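Bifunctional protein PutA (Bradyrhizobium diazoefficiens, PDB 6BSN) probably oxidises proline to glutamate in two steps, with an FAD-dependent proline dehydrogenase and an NAD-dependent aldehyde dehydrogenase in one chain. Local coordinates at residues A[281-286]-A[345-350]; A[452-457]-A[772-777]. The protein carries 1 engineered substitution. All coordinates share one frame; numbering follows the deposited sequence.

Contact 1 of 2, residues A[281-286]-A[345-350]; sequences AEEADR and GAYWDT. With FDA (dihydroflavine-adenine dinucleotide), chain C; PRO (proline), chain G.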
loop_
_atom_site.group_PDB
_atom_site.type_symbol
_atom_site.label_atom_id
_atom_site.label_comp_id
_atom_site.label_asym_id
_atom_site.label_seq_id
_atom_site.Cartn_x
_atom_site.Cartn_y
_atom_site.Cartn_z
ATOM N N ALA A 281 35.954 27.285 -21.721
ATOM C CA ALA A 281 34.603 27.034 -22.200
ATOM C C ALA A 281 33.610 27.407 -21.110
ATOM O O ALA A 281 33.811 27.094 -19.932
ATOM C CB ALA A 281 34.403 25.578 -22.620
ATOM N N GLU A 282 32.546 28.089 -21.509
ATOM C CA GLU A 282 31.587 28.603 -20.541
ATOM C C GLU A 282 30.232 27.955 -20.825
ATOM O O GLU A 282 30.182 26.770 -21.182
ATOM C CB GLU A 282 31.565 30.137 -20.603
ATOM C CG GLU A 282 32.991 30.745 -20.412
ATOM C CD GLU A 282 33.012 32.248 -20.320
ATOM O OE1 GLU A 282 32.517 32.773 -19.290
ATOM O OE2 GLU A 282 33.537 32.900 -21.275
ATOM N N GLU A 283 29.138 28.695 -20.661
ATOM C CA GLU A 283 27.815 28.086 -20.727
ATOM C C GLU A 283 27.506 27.562 -22.129
ATOM O O GLU A 283 28.098 27.978 -23.130
ATOM C CB GLU A 283 26.739 29.082 -20.298
ATOM C CG GLU A 283 26.884 29.571 -18.865
ATOM C CD GLU A 283 27.796 30.817 -18.726
ATOM O OE1 GLU A 283 27.707 31.461 -17.665
ATOM O OE2 GLU A 283 28.592 31.151 -19.649
ATOM N N ALA A 284 26.530 26.655 -22.197
ATOM C CA ALA A 284 26.220 26.028 -23.479
ATOM C C ALA A 284 25.646 27.024 -24.485
ATOM O O ALA A 284 25.897 26.886 -25.693
ATOM C CB ALA A 284 25.273 24.844 -23.277
ATOM N N ASP A 285 24.888 28.030 -24.026
ATOM C CA ASP A 285 24.341 28.986 -24.995
ATOM C C ASP A 285 25.395 29.955 -25.534
ATOM O O ASP A 285 25.063 30.789 -26.384
ATOM C CB ASP A 285 23.151 29.772 -24.399
ATOM C CG ASP A 285 23.565 30.745 -23.288
ATOM O OD1 ASP A 285 24.755 30.768 -22.926
ATOM O OD2 ASP A 285 22.697 31.475 -22.754
ATOM N N ARG A 286 26.644 29.866 -25.075
ATOM C CA ARG A 286 27.744 30.651 -25.629
ATOM C C ARG A 286 28.705 29.825 -26.481
ATOM O O ARG A 286 29.639 30.396 -27.063
ATOM C CB ARG A 286 28.525 31.337 -24.495
ATOM C CG ARG A 286 27.781 32.492 -23.823
ATOM C CD ARG A 286 28.395 32.817 -22.459
ATOM N NE ARG A 286 28.184 34.218 -22.117
ATOM C CZ ARG A 286 28.420 34.756 -20.926
ATOM N NH1 ARG A 286 28.861 34.003 -19.919
ATOM N NH2 ARG A 286 28.210 36.060 -20.750
ATOM N N GLY A 345 33.047 19.588 -17.498
ATOM C CA GLY A 345 32.183 20.754 -17.593
ATOM C C GLY A 345 31.783 21.333 -16.256
ATOM O O GLY A 345 31.287 20.614 -15.375
ATOM N N ALA A 346 31.910 22.654 -16.120
ATOM C CA ALA A 346 31.766 23.313 -14.826
ATOM C C ALA A 346 30.367 23.875 -14.550
ATOM O O ALA A 346 30.145 24.370 -13.447
ATOM C CB ALA A 346 32.791 24.457 -14.702
ATOM N N TYR A 347 29.422 23.801 -15.499
ATOM C CA TYR A 347 28.158 24.529 -15.392
ATOM C C TYR A 347 26.934 23.609 -15.441
ATOM O O TYR A 347 25.854 24.039 -15.859
ATOM C CB TYR A 347 28.061 25.593 -16.499
ATOM C CG TYR A 347 29.255 26.548 -16.582
ATOM C CD1 TYR A 347 30.420 26.186 -17.257
ATOM C CD2 TYR A 347 29.209 27.815 -15.997
ATOM C CE1 TYR A 347 31.495 27.045 -17.364
ATOM C CE2 TYR A 347 30.294 28.700 -16.091
ATOM C CZ TYR A 347 31.436 28.303 -16.773
ATOM O OH TYR A 347 32.528 29.138 -16.871
ATOM N N TRP A 348 27.065 22.353 -14.986
ATOM C CA TRP A 348 25.977 21.383 -15.167
ATOM C C TRP A 348 24.653 21.876 -14.571
ATOM O O TRP A 348 23.623 21.875 -15.250
ATOM C CB TRP A 348 26.364 20.025 -14.586
ATOM C CG TRP A 348 25.349 18.946 -14.900
ATOM C CD1 TRP A 348 25.273 18.205 -16.040
ATOM C CD2 TRP A 348 24.261 18.510 -14.063
ATOM N NE1 TRP A 348 24.197 17.342 -15.976
ATOM C CE2 TRP A 348 23.568 17.501 -14.770
ATOM C CE3 TRP A 348 23.811 18.873 -12.779
ATOM C CZ2 TRP A 348 22.444 16.844 -14.241
ATOM C CZ3 TRP A 348 22.697 18.221 -12.249
ATOM C CH2 TRP A 348 22.026 17.206 -12.982
ATOM N N ASP A 349 24.656 22.297 -13.302
ATOM C CA ASP A 349 23.414 22.741 -12.664
ATOM C C ASP A 349 22.810 23.922 -13.399
ATOM O O ASP A 349 21.589 24.010 -13.550
ATOM C CB ASP A 349 23.667 23.116 -11.203
ATOM C CG ASP A 349 24.115 21.937 -10.376
ATOM O OD1 ASP A 349 23.256 21.126 -9.993
ATOM O OD2 ASP A 349 25.332 21.792 -10.158
ATOM N N THR A 350 23.654 24.841 -13.860
ATOM C CA THR A 350 23.172 25.981 -14.629
ATOM C C THR A 350 22.483 25.524 -15.906
ATOM O O THR A 350 21.414 26.026 -16.265
ATOM C CB THR A 350 24.342 26.914 -14.944
ATOM O OG1 THR A 350 24.829 27.473 -13.721
ATOM C CG2 THR A 350 23.916 28.028 -15.865
HETATM P PA FDA C . 34.494 14.202 -11.671
HETATM O O1A FDA C . 34.037 13.895 -10.217
HETATM O O2A FDA C . 34.931 13.148 -12.524
HETATM O O5B FDA C . 33.462 14.698 -12.612
HETATM C C5B FDA C . 32.605 15.755 -12.196
HETATM C C4B FDA C . 31.826 16.299 -13.391
HETATM O O4B FDA C . 30.870 15.390 -13.867
HETATM C C3B FDA C . 31.040 17.547 -13.146
HETATM O O3B FDA C . 31.854 18.645 -13.153
HETATM C C2B FDA C . 30.097 17.541 -14.280
HETATM O O2B FDA C . 30.693 18.075 -15.415
HETATM C C1B FDA C . 29.826 16.084 -14.465
HETATM N N9A FDA C . 28.573 15.640 -13.877
HETATM C C8A FDA C . 28.216 15.582 -12.538
HETATM N N7A FDA C . 26.976 15.125 -12.438
HETATM C C5A FDA C . 26.471 14.867 -13.709
HETATM C C6A FDA C . 25.273 14.391 -14.209
HETATM N N6A FDA C . 24.204 14.030 -13.320
HETATM N N1A FDA C . 25.098 14.250 -15.532
HETATM C C2A FDA C . 26.068 14.576 -16.410
HETATM N N3A FDA C . 27.259 15.040 -15.947
HETATM C C4A FDA C . 27.484 15.190 -14.643
HETATM N N1 FDA C . 35.134 23.351 -16.864
HETATM C C2 FDA C . 34.475 24.075 -17.905
HETATM O O2 FDA C . 33.119 23.904 -18.029
HETATM N N3 FDA C . 35.211 24.933 -18.764
HETATM C C4 FDA C . 36.603 25.068 -18.587
HETATM O O4 FDA C . 37.344 25.882 -19.403
HETATM C C4X FDA C . 37.288 24.304 -17.507
HETATM N N5 FDA C . 38.698 24.468 -17.295
HETATM C C5X FDA C . 39.361 23.561 -16.370
HETATM C C6 FDA C . 40.857 23.581 -16.290
HETATM C C7 FDA C . 41.495 22.642 -15.435
HETATM C C7M FDA C . 42.997 22.648 -15.344
HETATM C C8 FDA C . 40.728 21.701 -14.668
HETATM C C8M FDA C . 41.377 20.691 -13.752
HETATM C C9 FDA C . 39.319 21.694 -14.752
HETATM C C9A FDA C . 38.638 22.666 -15.637
HETATM N N10 FDA C . 37.189 22.717 -15.653
HETATM C C10 FDA C . 36.561 23.482 -16.689
HETATM C "C1'" FDA C . 36.351 22.045 -14.643
HETATM C "C2'" FDA C . 35.874 20.694 -15.147
HETATM O "O2'" FDA C . 34.990 20.859 -16.199
HETATM C "C3'" FDA C . 35.199 19.904 -14.039
HETATM O "O3'" FDA C . 34.160 20.674 -13.595
HETATM C "C4'" FDA C . 36.050 19.553 -12.817
HETATM O "O4'" FDA C . 37.390 19.439 -13.162
HETATM C "C5'" FDA C . 35.601 18.236 -12.195
HETATM O "O5'" FDA C . 35.589 17.199 -13.158
HETATM P P FDA C . 36.432 15.836 -13.014
HETATM O O1P FDA C . 36.829 15.052 -14.305
HETATM O O2P FDA C . 37.600 16.347 -12.101
HETATM O O3P FDA C . 35.642 15.151 -11.753
HETATM N N PRO G . 23.630 37.962 -19.742
HETATM C CA PRO G . 24.375 37.394 -20.847
HETATM C C PRO G . 24.747 35.911 -20.590
HETATM O O PRO G . 24.966 35.494 -19.419
HETATM C CB PRO G . 25.610 38.228 -21.076
HETATM C CG PRO G . 25.296 39.566 -20.420
HETATM C CD PRO G . 24.068 39.303 -19.497
HETATM O OXT PRO G . 24.839 35.106 -21.560
HETATM O O HOH W 1 34.755 28.292 -17.498
#
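The ring of Tyr-347 lies against the backbone of Ala-281, Glu-282 and Glu-283, and this is where the contact is tight. Its CE1 comes 3.5 Å from Glu-282 CA; Glu-283 N and Glu-282 C sit over one ring face, while Ala-281 O and flavin O2 approach the edge. Tyr-347 CG stands beside its own backbone N (chi1 -53°), which swings the ring toward 281-283. A water in the ring plane links the two segments: it accepts from Tyr-347 OH and donates to Ala-281 O at 2.9 Å.

The packing thins out at Glu-283, whose CG stays 4.1 Å from Tyr-347 CD2 and meets Thr-350 CG2 at 4.5 Å. On this partly exposed side Glu-283 OE2 accepts a 2.9 Å hydrogen bond from Arg-286 NH1, part of a salt bridge, tilted from the guanidinium plane. A proline in a remote site, away from the flavin ring, sets its carboxylate over one face of that guanidinium, toward the rim.

Both segments grip the same flavin ring. Ala-281 N donates to O4, and Ala-281 O accepts from N3 at 2.8 Å; Ala-346 N donates to O2 at 2.6 Å. Donors at both carbonyls would draw electrons from the pyrimidine end and probably help stabilise the reduced flavin.

Contact 2 of 2, residues A[452-457]-A[772-777]; sequences LLAYLV and TALPEQ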
loop_
_atom_site.group_PDB
_atom_site.type_symbol
_atom_site.label_atom_id
_atom_site.label_comp_id
_atom_site.label_asym_id
_atom_site.label_seq_id
_atom_site.Cartn_x
_atom_site.Cartn_y
_atom_site.Cartn_z
ATOM N N LEU A 452 37.035 37.011 -6.656
ATOM C CA LEU A 452 37.117 35.771 -5.893
ATOM C C LEU A 452 35.745 35.157 -5.660
ATOM O O LEU A 452 35.567 33.954 -5.855
ATOM C CB LEU A 452 37.810 36.018 -4.554
ATOM C CG LEU A 452 37.846 34.786 -3.648
ATOM C CD1 LEU A 452 38.598 33.685 -4.337
ATOM C CD2 LEU A 452 38.510 35.141 -2.318
ATOM N N LEU A 453 34.779 35.953 -5.179
ATOM C CA LEU A 453 33.465 35.411 -4.828
ATOM C C LEU A 453 32.841 34.633 -5.981
ATOM O O LEU A 453 32.413 33.484 -5.816
ATOM C CB LEU A 453 32.521 36.527 -4.400
ATOM C CG LEU A 453 32.239 36.839 -2.935
ATOM C CD1 LEU A 453 31.034 37.779 -2.889
ATOM C CD2 LEU A 453 31.997 35.588 -2.107
ATOM N N ALA A 454 32.766 35.251 -7.162
ATOM C CA ALA A 454 32.129 34.564 -8.276
ATOM C C ALA A 454 32.835 33.245 -8.567
ATOM O O ALA A 454 32.181 32.229 -8.829
ATOM C CB ALA A 454 32.085 35.464 -9.511
ATOM N N TYR A 455 34.173 33.243 -8.510
ATOM C CA TYR A 455 34.952 32.018 -8.700
ATOM C C TYR A 455 34.689 30.989 -7.596
ATOM O O TYR A 455 34.540 29.797 -7.875
ATOM C CB TYR A 455 36.440 32.356 -8.759
ATOM C CG TYR A 455 37.349 31.182 -9.088
ATOM C CD1 TYR A 455 37.561 30.779 -10.409
ATOM C CD2 TYR A 455 38.022 30.494 -8.081
ATOM C CE1 TYR A 455 38.416 29.697 -10.716
ATOM C CE2 TYR A 455 38.873 29.415 -8.377
ATOM C CZ TYR A 455 39.066 29.024 -9.690
ATOM O OH TYR A 455 39.910 27.965 -9.961
ATOM N N LEU A 456 34.707 31.419 -6.326
ATOM C CA LEU A 456 34.517 30.484 -5.217
ATOM C C LEU A 456 33.169 29.774 -5.289
ATOM O O LEU A 456 33.077 28.576 -4.989
ATOM C CB LEU A 456 34.648 31.201 -3.879
ATOM C CG LEU A 456 36.055 31.409 -3.345
ATOM C CD1 LEU A 456 36.009 32.144 -2.022
ATOM C CD2 LEU A 456 36.761 30.060 -3.224
ATOM N N VAL A 457 32.108 30.506 -5.643
ATOM C CA VAL A 457 30.781 29.904 -5.732
ATOM C C VAL A 457 30.802 28.693 -6.662
ATOM O O VAL A 457 30.329 27.609 -6.309
ATOM C CB VAL A 457 29.740 30.942 -6.187
ATOM C CG1 VAL A 457 28.399 30.260 -6.349
ATOM C CG2 VAL A 457 29.626 32.067 -5.176
ATOM N N THR A 772 26.952 40.977 1.726
ATOM C CA THR A 772 27.277 39.583 1.451
ATOM C C THR A 772 26.820 39.138 0.070
ATOM O O THR A 772 27.200 38.048 -0.363
ATOM C CB THR A 772 26.673 38.629 2.501
ATOM O OG1 THR A 772 25.230 38.638 2.420
ATOM C CG2 THR A 772 27.149 38.979 3.915
ATOM N N ALA A 773 26.028 39.943 -0.634
ATOM C CA ALA A 773 25.602 39.554 -1.972
ATOM C C ALA A 773 26.740 39.736 -2.973
ATOM O O ALA A 773 27.600 40.602 -2.820
ATOM C CB ALA A 773 24.390 40.384 -2.415
ATOM N N LEU A 774 26.731 38.921 -4.004
ATOM C CA LEU A 774 27.686 39.030 -5.095
ATOM C C LEU A 774 27.383 40.275 -5.924
ATOM O O LEU A 774 26.344 40.308 -6.597
ATOM C CB LEU A 774 27.610 37.765 -5.951
ATOM C CG LEU A 774 28.702 37.498 -6.983
ATOM C CD1 LEU A 774 30.036 37.798 -6.389
ATOM C CD2 LEU A 774 28.651 36.051 -7.451
ATOM N N PRO A 775 28.243 41.304 -5.924
ATOM C CA PRO A 775 27.881 42.555 -6.626
ATOM C C PRO A 775 27.577 42.372 -8.103
ATOM O O PRO A 775 26.705 43.070 -8.631
ATOM C CB PRO A 775 29.105 43.465 -6.405
ATOM C CG PRO A 775 29.756 42.915 -5.153
ATOM C CD PRO A 775 29.550 41.406 -5.244
ATOM N N GLU A 776 28.216 41.428 -8.784
ATOM C CA GLU A 776 27.894 41.262 -10.191
ATOM C C GLU A 776 26.554 40.566 -10.403
ATOM O O GLU A 776 25.945 40.749 -11.461
ATOM C CB GLU A 776 29.005 40.506 -10.929
ATOM C CG GLU A 776 29.540 39.295 -10.209
ATOM C CD GLU A 776 30.776 39.618 -9.360
ATOM O OE1 GLU A 776 30.651 40.383 -8.376
ATOM O OE2 GLU A 776 31.873 39.098 -9.683
ATOM N N GLN A 777 26.057 39.810 -9.423
ATOM C CA GLN A 777 24.723 39.235 -9.571
ATOM C C GLN A 777 23.637 40.244 -9.211
ATOM O O GLN A 777 22.586 40.272 -9.859
ATOM C CB GLN A 777 24.597 37.961 -8.737
ATOM C CG GLN A 777 25.482 36.795 -9.250
ATOM C CD GLN A 777 25.169 36.361 -10.697
ATOM O OE1 GLN A 777 24.047 36.525 -11.180
ATOM N NE2 GLN A 777 26.163 35.792 -11.379
HETATM O O HOH W 2 33.544 37.810 -7.677
#
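The first turn of helix 452-464 runs up against the loop that leads into helix 775-787, and the backbones come nearest at Leu-453 and Leu-774, with CA atoms 6.8 Å apart. Leu-774 is the N-cap of the second helix; its O accepts from Gln-777 N, and Pro-775 starts the first turn behind it.

Leu-774 carries the contact. With CG anti to the backbone N (chi1 -167°), its forked end reaches across to the other helix and the two methyls divide the work. CD1 presses on Leu-453, 3.4 Å from Leu-453 CB, a close-packed pair, shorter than carbons normally approach, and 3.6 Å from Leu-453 CD1. The two leucine side chains run antiparallel, each passing alongside the other. CD2 turns to the neighbouring residue and rests 4.0 Å from Ala-454 CB.

Beside this apolar patch lies a polar one. The chain of Glu-776 bends at chi2 (-94°), bringing OE2 to 3.6 Å from Ala-454 CB. A water bridges the backbone of Ala-454 to this carboxylate, accepting from Ala-454 N at 2.7 Å and donating to Glu-776 OE2 at 2.9 Å. Ala-454 is in the first turn of its helix, where an N-H has no carbonyl a turn earlier within the helix; the water fills that role, and the helix start would probably favour a negative charge on the carboxylate.

Leu-453 is also packed by Leu-75 and Val-79 of helix 71-85 and by Leu-117 of helix 106-118, whereas Pro-775 rests on Met-810 and Met-813. This is a buried interdomain contact: the helix that follows the last strand of the proline dehydrogenase barrel docks on a helix start of the aldehyde dehydrogenase fold.

The centres of the two contacts lie 17 Å apart, their nearest atoms about 8 Å, and they do not touch. Contact 1 closes before contact 2 opens along the chain. Contact 1 stays within the proline dehydrogenase barrel: its segments follow strands 276-279 and 338-343, which flank strand 309-314. Segment 452-457 belongs to the same barrel, coming after strand 440-448, but its partner 772-777 follows strand 765-769 of a mixed sheet in the aldehyde dehydrogenase part. One contact thus shapes the flavin site, while the other is one place where that barrel packs on the second enzyme; both activities share one chain, and the enzyme is described as channelling its substrate.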